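Local atomic coordinates of MMACHC-like protein (Caenorhabditis elegans, PDB entry 5UJC), a protein that binds cobalamin and probably catalyses the flavin-dependent reductive removal of cyanide from cyanocobalamin, as well as glutathione-dependent demethylation of methylcobalamin. Residues 17-20 with 24-27; 78-83 with 87-92; 157-162 with 218-223. All blocks are in the same frame, centred on the assembly; numbering follows the deposited sequence.

Interaction 1 of 3, residues 17-20 with 24-27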
ATOM      1  N   GLN A  17       8.269  -9.104 -12.588  1.00 12.23           N
ATOM      2  CA  GLN A  17       8.705 -10.504 -12.555  1.00 12.89           C
ATOM      3  C   GLN A  17       8.952 -10.992 -11.142  1.00 14.07           C
ATOM      4  O   GLN A  17       8.599 -12.122 -10.803  1.00 15.65           O
ATOM      5  CB  GLN A  17       9.963 -10.695 -13.400  1.00 13.75           C
ATOM      6  CG  GLN A  17       9.716 -10.615 -14.881  1.00 14.49           C
ATOM      7  CD  GLN A  17      10.990 -10.457 -15.701  1.00 14.68           C
ATOM      8  OE1 GLN A  17      12.083 -10.188 -15.166  1.00 17.31           O
ATOM      9  NE2 GLN A  17      10.859 -10.618 -16.988  1.00 17.60           N
ATOM     10  N   LYS A  18       9.561 -10.141 -10.312  1.00 13.82           N
ATOM     11  CA  LYS A  18      10.012 -10.570  -8.974  1.00 12.80           C
ATOM     12  C   LYS A  18       8.983 -10.295  -7.883  1.00 14.88           C
ATOM     13  O   LYS A  18       8.972 -10.972  -6.881  1.00 18.25           O
ATOM     14  CB  LYS A  18      11.308  -9.891  -8.610  1.00 14.48           C
ATOM     15  CG  LYS A  18      12.477 -10.224  -9.534  1.00 16.41           C
ATOM     16  CD  LYS A  18      12.621 -11.723  -9.823  1.00 22.89           C
ATOM     17  CE  LYS A  18      12.995 -12.510  -8.576  1.00 29.61           C
ATOM     18  NZ  LYS A  18      13.227 -13.951  -8.875  1.00 36.91           N
ATOM     19  N   LEU A  19       8.120  -9.304  -8.102  1.00 12.88           N
ATOM     20  CA  LEU A  19       6.969  -9.021  -7.195  1.00 14.23           C
ATOM     21  C   LEU A  19       5.724  -9.222  -8.029  1.00 15.81           C
ATOM     22  O   LEU A  19       5.234  -8.299  -8.670  1.00 16.12           O
ATOM     23  CB  LEU A  19       7.046  -7.613  -6.645  1.00 15.07           C
ATOM     24  CG  LEU A  19       8.309  -7.274  -5.846  1.00 14.81           C
ATOM     25  CD1 LEU A  19       8.324  -5.786  -5.553  1.00 15.12           C
ATOM     26  CD2 LEU A  19       8.399  -8.068  -4.533  1.00 16.01           C
ATOM     27  N   SER A  20       5.270 -10.466  -8.089  1.00 14.75           N
ATOM     28  CA  SER A  20       4.343 -10.893  -9.134  1.00 15.53           C
ATOM     29  C   SER A  20       2.894 -10.678  -8.731  1.00 13.44           C
ATOM     30  O   SER A  20       2.553 -10.660  -7.544  1.00 11.85           O
ATOM     31  CB  SER A  20       4.576 -12.394  -9.487  1.00 15.18           C
ATOM     32  OG  SER A  20       4.043 -13.215  -8.452  1.00 22.08           O
ATOM     33  N   GLY A  24       0.635 -11.426  -5.164  1.00 14.97           N
ATOM     34  CA  GLY A  24      -0.063 -10.354  -4.527  1.00 11.43           C
ATOM     35  C   GLY A  24       0.542  -8.982  -4.604  1.00  8.97           C
ATOM     36  O   GLY A  24       0.239  -8.155  -3.762  1.00  9.58           O
ATOM     37  N   PHE A  25       1.260  -8.682  -5.698  1.00  9.26           N
ATOM     38  CA  PHE A  25       1.770  -7.315  -5.921  1.00  8.90           C
ATOM     39  C   PHE A  25       1.322  -6.753  -7.247  1.00  9.73           C
ATOM     40  O   PHE A  25       1.173  -7.499  -8.222  1.00 12.06           O
ATOM     41  CB  PHE A  25       3.304  -7.325  -5.883  1.00 10.91           C
ATOM     42  CG  PHE A  25       3.874  -7.753  -4.558  1.00 11.48           C
ATOM     43  CD1 PHE A  25       3.991  -6.842  -3.518  1.00 11.81           C
ATOM     44  CD2 PHE A  25       4.283  -9.076  -4.342  1.00 11.81           C
ATOM     45  CE1 PHE A  25       4.515  -7.235  -2.291  1.00 13.43           C
ATOM     46  CE2 PHE A  25       4.795  -9.462  -3.129  1.00 15.03           C
ATOM     47  CZ  PHE A  25       4.920  -8.545  -2.100  1.00 14.27           C
ATOM     48  N   GLU A  26       1.188  -5.425  -7.304  1.00  9.59           N
ATOM     49  CA  GLU A  26       0.980  -4.688  -8.556  1.00  9.98           C
ATOM     50  C   GLU A  26       1.941  -3.520  -8.571  1.00  9.71           C
ATOM     51  O   GLU A  26       2.221  -2.950  -7.519  1.00 12.29           O
ATOM     52  CB  GLU A  26      -0.422  -4.047  -8.591  1.00 15.98           C
ATOM     53  CG  GLU A  26      -1.577  -4.942  -8.714  1.00 17.51           C
ATOM     54  CD  GLU A  26      -2.893  -4.151  -8.952  1.00 15.12           C
ATOM     55  OE1 GLU A  26      -2.948  -2.845  -8.809  1.00 13.01           O
ATOM     56  OE2 GLU A  26      -3.872  -4.795  -9.282  1.00 18.31           O
ATOM     57  N   SER A  27       2.340  -3.080  -9.766  1.00  9.32           N
ATOM     58  CA  SER A  27       3.099  -1.846  -9.898  1.00 10.06           C
ATOM     59  C   SER A  27       2.465  -0.911 -10.891  1.00  8.98           C
ATOM     60  O   SER A  27       1.838  -1.345 -11.876  1.00 11.50           O
ATOM     61  CB  SER A  27       4.571  -2.106 -10.243  1.00 12.18           C
ATOM     62  OG  SER A  27       4.746  -2.467 -11.574  1.00 16.26           O
TER
HETATM   63  O   HOH W   1       2.890  -7.004 -10.506  1.00 19.66           O
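S20 and F25 lie closest in backbone, their CA atoms 5.5 Å apart, where the chain leaves helix 5-18 and turns back into the edge strand 25-31. The turn is closed by a backbone hydrogen bond, F25 N to S20 O at 3.0 Å with an N-H...O angle of 158°. Glycine suits position 24: at a phi of 101° a CB would be pressed against the preceding carbonyl oxygen. A water lies 2.9 Å from F25 O and 3.2 Å from L19 O, between the strand and the chain leaving the helix.

L19 and F25 carry the apolar half. L19 CB meets F25 CG at 3.8 Å, while the methyl CD2 sits over one ring face, 4.2 Å from its centroid and close to the normal, a CH-pi contact. L19 holds CG anti to its carbonyl carbon (chi1 -59°), and this swings the branched end out over the ring. The ring's edge lies toward S20 O, so the same carbonyl oxygen that takes the F25 N-H also borders its aromatic rim. Both apolar side chains press on I58 of strand 53-60, and F25 also reaches L98 of helix 93-109.

Leucine and phenylalanine thus suit a turn buried between sheet and helix, since they fill the interior while F25 N is paired with S20 O, and G24 and E26 bond to the backbone of T61 and L59. The chemistry implies that main-chain bonding and an aliphatic-aromatic pair join helix end to strand start, with S27 OG bonded to D16 and K12 of the helix further along.

Interaction 2 of 3, residues 78-83 with 87-92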
ATOM      1  N   MET A  78       9.887 -23.435   9.871  1.00 16.25           N
ATOM      2  CA  MET A  78      10.814 -24.559   9.656  1.00 18.45           C
ATOM      3  C   MET A  78      12.245 -24.164  10.055  1.00 19.40           C
ATOM      4  O   MET A  78      12.932 -24.911  10.782  1.00 20.62           O
ATOM      5  CB  MET A  78      10.772 -25.011   8.200  1.00 20.05           C
ATOM      6  CG  MET A  78      11.745 -26.154   7.860  1.00 22.77           C
ATOM      7  SD  MET A  78      11.435 -27.634   8.843  1.00 26.28           S
ATOM      8  CE  MET A  78      10.045 -28.331   7.961  1.00 27.21           C
ATOM      9  N   ASP A  79      12.666 -22.969   9.646  1.00 16.26           N
ATOM     10  CA  ASP A  79      14.031 -22.494   9.899  1.00 16.78           C
ATOM     11  C   ASP A  79      14.324 -22.333  11.400  1.00 15.53           C
ATOM     12  O   ASP A  79      15.398 -22.730  11.900  1.00 19.02           O
ATOM     13  CB  ASP A  79      14.274 -21.153   9.214  1.00 18.47           C
ATOM     14  CG  ASP A  79      14.246 -21.235   7.674  1.00 21.85           C
ATOM     15  OD1 ASP A  79      14.322 -22.337   7.114  1.00 22.97           O
ATOM     16  OD2 ASP A  79      14.135 -20.152   7.027  1.00 26.34           O
ATOM     17  N   PHE A  80      13.394 -21.698  12.106  1.00 14.84           N
ATOM     18  CA  PHE A  80      13.572 -21.424  13.553  1.00 15.48           C
ATOM     19  C   PHE A  80      13.262 -22.650  14.423  1.00 17.99           C
ATOM     20  O   PHE A  80      13.735 -22.742  15.574  1.00 21.79           O
ATOM     21  CB  PHE A  80      12.706 -20.240  13.983  1.00 15.48           C
ATOM     22  CG  PHE A  80      13.312 -18.900  13.676  1.00 15.22           C
ATOM     23  CD1 PHE A  80      14.321 -18.379  14.494  1.00 18.40           C
ATOM     24  CD2 PHE A  80      12.873 -18.142  12.603  1.00 16.73           C
ATOM     25  CE1 PHE A  80      14.896 -17.163  14.226  1.00 19.15           C
ATOM     26  CE2 PHE A  80      13.446 -16.909  12.335  1.00 18.41           C
ATOM     27  CZ  PHE A  80      14.465 -16.420  13.149  1.00 19.81           C
ATOM     28  N   GLY A  81      12.478 -23.588  13.875  1.00 17.05           N
ATOM     29  CA  GLY A  81      12.234 -24.893  14.529  1.00 18.07           C
ATOM     30  C   GLY A  81      10.851 -25.052  15.142  1.00 15.98           C
ATOM     31  O   GLY A  81      10.409 -26.176  15.384  1.00 18.46           O
ATOM     32  N   SER A  82      10.193 -23.937  15.447  1.00 15.55           N
ATOM     33  CA  SER A  82       8.850 -23.961  16.021  1.00 14.50           C
ATOM     34  C   SER A  82       8.199 -22.617  15.839  1.00 14.17           C
ATOM     35  O   SER A  82       8.887 -21.586  15.681  1.00 13.81           O
ATOM     36  CB  SER A  82       8.901 -24.295  17.518  1.00 16.25           C
ATOM     37  OG  SER A  82       9.432 -23.206  18.272  1.00 17.21           O
ATOM     38  N   PHE A  83       6.875 -22.611  15.900  1.00 13.27           N
ATOM     39  CA  PHE A  83       6.136 -21.386  15.831  1.00 15.62           C
ATOM     40  C   PHE A  83       6.491 -20.444  16.999  1.00 15.42           C
ATOM     41  O   PHE A  83       6.645 -19.222  16.813  1.00 15.19           O
ATOM     42  CB  PHE A  83       4.627 -21.678  15.788  1.00 17.92           C
ATOM     43  CG  PHE A  83       3.783 -20.450  15.656  1.00 20.31           C
ATOM     44  CD1 PHE A  83       3.762 -19.738  14.474  1.00 22.50           C
ATOM     45  CD2 PHE A  83       3.047 -20.007  16.702  1.00 24.19           C
ATOM     46  CE1 PHE A  83       2.997 -18.623  14.347  1.00 23.40           C
ATOM     47  CE2 PHE A  83       2.248 -18.897  16.579  1.00 25.32           C
ATOM     48  CZ  PHE A  83       2.225 -18.208  15.399  1.00 23.80           C
ATOM     49  N   CYS A  87       7.873 -16.539  16.635  1.00 13.12           N
ATOM     50  CA  CYS A  87       7.172 -15.413  17.305  0.74 15.53           C
ATOM     51  C   CYS A  87       8.106 -14.609  18.174  1.00 15.47           C
ATOM     52  O   CYS A  87       8.049 -13.371  18.166  1.00 18.92           O
ATOM     53  CB  CYS A  87       6.022 -15.922  18.151  0.74 19.31           C
ATOM     54  SG  CYS A  87       4.677 -16.557  17.181  0.74 20.96           S
ATOM     55  N   GLU A  88       8.982 -15.297  18.913  1.00 15.36           N
ATOM     56  CA  GLU A  88       9.949 -14.632  19.796  1.00 17.28           C
ATOM     57  C   GLU A  88      10.957 -13.842  18.977  1.00 17.20           C
ATOM     58  O   GLU A  88      11.316 -12.711  19.338  1.00 20.77           O
ATOM     59  CB  GLU A  88      10.671 -15.659  20.668  1.00 19.76           C
ATOM     60  CG  GLU A  88      11.761 -15.076  21.570  1.00 28.17           C
ATOM     61  CD  GLU A  88      12.519 -16.140  22.353  1.00 37.79           C
ATOM     62  OE1 GLU A  88      12.217 -17.352  22.190  1.00 54.80           O
ATOM     63  OE2 GLU A  88      13.439 -15.763  23.122  1.00 50.79           O
ATOM     64  N   MET A  89      11.431 -14.433  17.880  1.00 13.97           N
ATOM     65  CA  MET A  89      12.572 -13.863  17.145  1.00 13.83           C
ATOM     66  C   MET A  89      12.189 -12.856  16.061  1.00 12.95           C
ATOM     67  O   MET A  89      13.028 -12.064  15.640  1.00 15.91           O
ATOM     68  CB  MET A  89      13.433 -14.971  16.549  1.00 14.98           C
ATOM     69  CG  MET A  89      14.078 -15.844  17.606  1.00 16.75           C
ATOM     70  SD  MET A  89      14.927 -14.974  18.952  1.00 19.73           S
ATOM     71  CE  MET A  89      16.231 -14.086  18.053  1.00 23.72           C
ATOM     72  N   VAL A  90      10.947 -12.908  15.610  1.00 13.55           N
ATOM     73  CA  VAL A  90      10.468 -12.032  14.533  1.00 14.07           C
ATOM     74  C   VAL A  90       9.282 -11.188  15.024  1.00 12.87           C
ATOM     75  O   VAL A  90       8.115 -11.568  14.888  1.00 16.45           O
ATOM     76  CB  VAL A  90      10.090 -12.824  13.283  1.00 14.79           C
ATOM     77  CG1 VAL A  90       9.662 -11.862  12.138  1.00 17.63           C
ATOM     78  CG2 VAL A  90      11.255 -13.701  12.863  1.00 16.29           C
ATOM     79  N   SER A  91       9.596 -10.022  15.580  1.00 13.71           N
ATOM     80  CA  SER A  91       8.581  -9.147  16.139  1.00 14.44           C
ATOM     81  C   SER A  91       7.781  -8.457  15.036  1.00 12.95           C
ATOM     82  O   SER A  91       6.650  -8.006  15.263  1.00 15.02           O
ATOM     83  CB  SER A  91       9.231  -8.072  17.045  1.00 18.65           C
ATOM     84  OG  SER A  91       9.716  -8.630  18.244  1.00 23.76           O
ATOM     85  N   SER A  92       8.412  -8.288  13.873  1.00 11.86           N
ATOM     86  CA  SER A  92       7.863  -7.486  12.788  1.00 10.88           C
ATOM     87  C   SER A  92       7.747  -8.362  11.522  1.00  9.81           C
ATOM     88  O   SER A  92       8.500  -8.199  10.564  1.00 10.66           O
ATOM     89  CB  SER A  92       8.773  -6.271  12.519  1.00 12.06           C
ATOM     90  OG  SER A  92       9.013  -5.536  13.706  1.00 14.65           O
TER
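The ring of F80 lies against M89 and V90 at a corner between two successive helices, where helix 62-80 ends and the short helix 83-89 folds back toward it. Its CE1 meets M89 CB at 3.5 Å, and CE2 on the other rim meets V90 CG2 at 3.9 Å; both approach the ring obliquely, and each side chain runs at about a right angle to that of F80. M89 touches with its CB and CG alone, because bends at chi2 and chi3 carry its sulfur and methyl away. Were F80 replaced by alanine, M89 CB and V90 CG2 would probably lose their aromatic partner and a gap would open between the end of helix 62-80 and residues 89-90.

A second aromatic works within the short helix. F83, with CG trans to its own N (chi1 -178°), brings its ring beneath C87 SG, which stands over one face, 3.6 Å from the centroid: a cysteine sulfur-aromatic contact. C87 has a second conformer, so this contact need not hold in every molecule. W257 of helix 257-265 also meets the F83 ring, so a large flat residue suits this buried place.

Toward the polar edge, G81 takes the positive phi that ends the first helix, and S82 is the N-cap of the second, its OG bonded to E85 N. In the first turn of that helix, C87 N donates to F83 O at 3.0 Å.

Interaction 3 of 3, residues 157-162 with 218-223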
ATOM      1  N   VAL A 157     -22.501  22.911   6.318  1.00 52.44           N
ATOM      2  CA  VAL A 157     -22.573  21.601   6.941  1.00 44.39           C
ATOM      3  C   VAL A 157     -21.255  21.334   7.654  1.00 41.05           C
ATOM      4  O   VAL A 157     -20.172  21.531   7.083  1.00 42.82           O
ATOM      5  CB  VAL A 157     -22.826  20.479   5.904  1.00 46.25           C
ATOM      6  CG1 VAL A 157     -22.874  19.112   6.588  1.00 49.28           C
ATOM      7  CG2 VAL A 157     -24.121  20.741   5.135  1.00 51.16           C
ATOM      8  N   THR A 158     -21.347  20.913   8.908  1.00 40.46           N
ATOM      9  CA  THR A 158     -20.175  20.538   9.677  1.00 45.09           C
ATOM     10  C   THR A 158     -19.912  19.051   9.463  1.00 39.78           C
ATOM     11  O   THR A 158     -20.557  18.205  10.072  1.00 49.48           O
ATOM     12  CB  THR A 158     -20.373  20.846  11.179  1.00 49.03           C
ATOM     13  OG1 THR A 158     -20.431  22.262  11.366  1.00 58.68           O
ATOM     14  CG2 THR A 158     -19.224  20.257  12.033  1.00 55.20           C
ATOM     15  N   TRP A 159     -19.014  18.753   8.528  1.00 30.29           N
ATOM     16  CA  TRP A 159     -18.594  17.375   8.245  1.00 24.68           C
ATOM     17  C   TRP A 159     -17.136  17.404   7.759  1.00 26.71           C
ATOM     18  O   TRP A 159     -16.801  18.229   6.919  1.00 31.43           O
ATOM     19  CB  TRP A 159     -19.501  16.726   7.162  1.00 26.43           C
ATOM     20  CG  TRP A 159     -19.184  15.297   6.954  1.00 21.06           C
ATOM     21  CD1 TRP A 159     -19.701  14.231   7.642  1.00 23.78           C
ATOM     22  CD2 TRP A 159     -18.149  14.765   6.123  1.00 18.37           C
ATOM     23  NE1 TRP A 159     -19.063  13.085   7.280  1.00 20.98           N
ATOM     24  CE2 TRP A 159     -18.102  13.378   6.354  1.00 19.80           C
ATOM     25  CE3 TRP A 159     -17.248  15.327   5.217  1.00 18.38           C
ATOM     26  CZ2 TRP A 159     -17.227  12.542   5.680  1.00 18.43           C
ATOM     27  CZ3 TRP A 159     -16.368  14.499   4.559  1.00 19.23           C
ATOM     28  CH2 TRP A 159     -16.373  13.120   4.779  1.00 19.85           C
ATOM     29  N   PRO A 160     -16.272  16.482   8.238  1.00 27.53           N
ATOM     30  CA  PRO A 160     -16.617  15.468   9.239  1.00 28.53           C
ATOM     31  C   PRO A 160     -16.824  16.056  10.618  1.00 30.95           C
ATOM     32  O   PRO A 160     -16.440  17.198  10.855  1.00 31.65           O
ATOM     33  CB  PRO A 160     -15.379  14.553   9.249  1.00 29.98           C
ATOM     34  CG  PRO A 160     -14.280  15.403   8.739  1.00 34.37           C
ATOM     35  CD  PRO A 160     -14.899  16.311   7.735  1.00 30.35           C
ATOM     36  N   PRO A 161     -17.430  15.273  11.536  1.00 34.69           N
ATOM     37  CA  PRO A 161     -17.468  15.637  12.954  1.00 38.22           C
ATOM     38  C   PRO A 161     -16.075  15.985  13.481  1.00 41.40           C
ATOM     39  O   PRO A 161     -15.070  15.487  12.953  1.00 38.49           O
ATOM     40  CB  PRO A 161     -17.982  14.357  13.628  1.00 40.54           C
ATOM     41  CG  PRO A 161     -18.726  13.634  12.572  1.00 37.98           C
ATOM     42  CD  PRO A 161     -18.042  13.951  11.287  1.00 33.46           C
ATOM     43  N   ALA A 162     -16.011  16.850  14.485  1.00 46.84           N
ATOM     44  CA  ALA A 162     -14.745  17.125  15.184  1.00 41.53           C
ATOM     45  C   ALA A 162     -14.691  16.329  16.466  1.00 41.07           C
ATOM     46  O   ALA A 162     -15.720  16.102  17.105  1.00 43.11           O
ATOM     47  CB  ALA A 162     -14.610  18.610  15.481  1.00 47.09           C
ATOM     48  N   ALA A 218     -18.383   5.902   3.586  1.00 11.27           N
ATOM     49  CA  ALA A 218     -17.159   5.087   3.493  1.00 11.25           C
ATOM     50  C   ALA A 218     -16.060   5.683   4.374  1.00 10.98           C
ATOM     51  O   ALA A 218     -15.344   4.949   5.091  1.00 11.99           O
ATOM     52  CB  ALA A 218     -16.694   4.996   2.051  1.00 11.79           C
ATOM     53  N   LEU A 219     -15.917   7.012   4.333  1.00 11.39           N
ATOM     54  CA  LEU A 219     -14.892   7.657   5.110  1.00 11.38           C
ATOM     55  C   LEU A 219     -15.149   7.549   6.616  1.00 11.79           C
ATOM     56  O   LEU A 219     -14.195   7.384   7.404  1.00 11.88           O
ATOM     57  CB  LEU A 219     -14.712   9.118   4.684  1.00 11.72           C
ATOM     58  CG  LEU A 219     -14.096   9.323   3.294  1.00 14.09           C
ATOM     59  CD1 LEU A 219     -14.153  10.760   2.849  1.00 15.60           C
ATOM     60  CD2 LEU A 219     -12.698   8.828   3.274  1.00 17.04           C
ATOM     61  N   GLU A 220     -16.411   7.623   7.022  1.00 11.96           N
ATOM     62  CA  GLU A 220     -16.769   7.381   8.423  1.00 12.30           C
ATOM     63  C   GLU A 220     -16.488   5.929   8.838  1.00 11.87           C
ATOM     64  O   GLU A 220     -15.951   5.692   9.903  1.00 13.92           O
ATOM     65  CB  GLU A 220     -18.220   7.755   8.689  1.00 14.13           C
ATOM     66  CG  GLU A 220     -18.452   9.280   8.602  1.00 15.68           C
ATOM     67  CD  GLU A 220     -19.868   9.719   8.904  1.00 23.69           C
ATOM     68  OE1 GLU A 220     -20.648   8.915   9.429  1.00 32.29           O
ATOM     69  OE2 GLU A 220     -20.192  10.910   8.643  1.00 27.90           O
ATOM     70  N   LYS A 221     -16.843   4.972   7.991  1.00 11.48           N
ATOM     71  CA  LYS A 221     -16.595   3.556   8.309  1.00 13.10           C
ATOM     72  C   LYS A 221     -15.096   3.298   8.452  1.00 11.99           C
ATOM     73  O   LYS A 221     -14.657   2.535   9.306  1.00 12.85           O
ATOM     74  CB  LYS A 221     -17.187   2.639   7.237  1.00 14.06           C
ATOM     75  CG  LYS A 221     -18.710   2.457   7.313  1.00 17.96           C
ATOM     76  CD  LYS A 221     -19.155   1.628   8.538  1.00 23.38           C
ATOM     77  CE  LYS A 221     -18.369   0.313   8.717  1.00 28.95           C
ATOM     78  NZ  LYS A 221     -18.996  -0.636   9.693  1.00 31.84           N
ATOM     79  N   PHE A 222     -14.315   3.951   7.613  1.00 10.67           N
ATOM     80  CA  PHE A 222     -12.854   3.820   7.657  1.00 10.28           C
ATOM     81  C   PHE A 222     -12.291   4.426   8.956  1.00 11.54           C
ATOM     82  O   PHE A 222     -11.554   3.776   9.687  1.00 14.30           O
ATOM     83  CB  PHE A 222     -12.251   4.496   6.423  1.00 10.39           C
ATOM     84  CG  PHE A 222     -10.734   4.461   6.360  1.00 10.52           C
ATOM     85  CD1 PHE A 222     -10.035   3.262   6.495  1.00 10.30           C
ATOM     86  CD2 PHE A 222     -10.009   5.628   6.107  1.00 10.56           C
ATOM     87  CE1 PHE A 222      -8.665   3.242   6.389  1.00 10.68           C
ATOM     88  CE2 PHE A 222      -8.639   5.593   6.001  1.00 10.63           C
ATOM     89  CZ  PHE A 222      -7.973   4.400   6.124  1.00 11.45           C
ATOM     90  N   ASN A 223     -12.615   5.676   9.226  1.00 10.86           N
ATOM     91  CA  ASN A 223     -12.010   6.356  10.365  1.00 10.88           C
ATOM     92  C   ASN A 223     -12.510   5.868  11.709  1.00 12.88           C
ATOM     93  O   ASN A 223     -11.736   5.824  12.668  1.00 14.20           O
ATOM     94  CB  ASN A 223     -12.171   7.850  10.246  1.00 11.44           C
ATOM     95  CG  ASN A 223     -11.194   8.439   9.242  1.00 10.27           C
ATOM     96  OD1 ASN A 223      -9.980   8.479   9.496  1.00 11.40           O
ATOM     97  ND2 ASN A 223     -11.700   8.819   8.065  1.00 11.23           N
TER
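W159 reaches helix 212-225 through a hydrogen bond to E220 and an apolar contact with L219, both made at the edge of its indole. In the polar contact, NE1 donates to E220 OE2 at 2.8 Å with an N-H...O angle of 156°. The oxygen lies in the ring plane and accepts through its anti lone pair, on the side away from the other carboxylate oxygen; ring and carboxylate are nearly coplanar, 26° apart. A glutamate suits the place because its chain, extended beyond CG, carries the carboxylate out from the helix to the indole.

Among apolar contacts, the benzo corner CH2 meets L219 CD1 at 3.8 Å. L219 is buried and also touches L174 of strand 174-176, so an apolar branched chain suits it. P160, after a cis peptide, has its CB over one face of the indole, 4.1 Å above its plane, while F171 packs edge-to-face with the same tryptophan.

Within the helix, L219 O accepts two bonds from N223, from opposite faces of its carbonyl plane: backbone N at 3.0 Å and side-chain ND2, also at 3.0 Å. ND2 also bonds to I172 O, which helps fix the amide's rotation and leaves OD1 to accept from the bound co-methylcobalamin.

The carboxylate would probably polarise the indole N-H, strengthening a directional tie between the 157-162 loop and a helix that also lines the cobalamin pocket with F222 and N223.

How the interactions relate
The three contacts follow one another along the chain without touching and share no helix or strand; the nearest atoms of interactions 1 and 3 are about 17 Å apart, on opposite sides of the chain's centre. Interaction 1 is the buried one, joining helix 5-18 to edge strand 25-31 by a backbone bond and an aliphatic-aromatic pair. Interaction 2 is a surface corner between helices 62-80 and 83-89, built from aromatic, sulfur and aliphatic contacts away from the annotated sites. Interaction 3, partly buried, ties a loop to helix 212-225 and alone uses a carboxylate across the contact. It also holds cobalamin-pocket residues, whereas the ligand lies about 11 Å from the side chain of F25 in interaction 1.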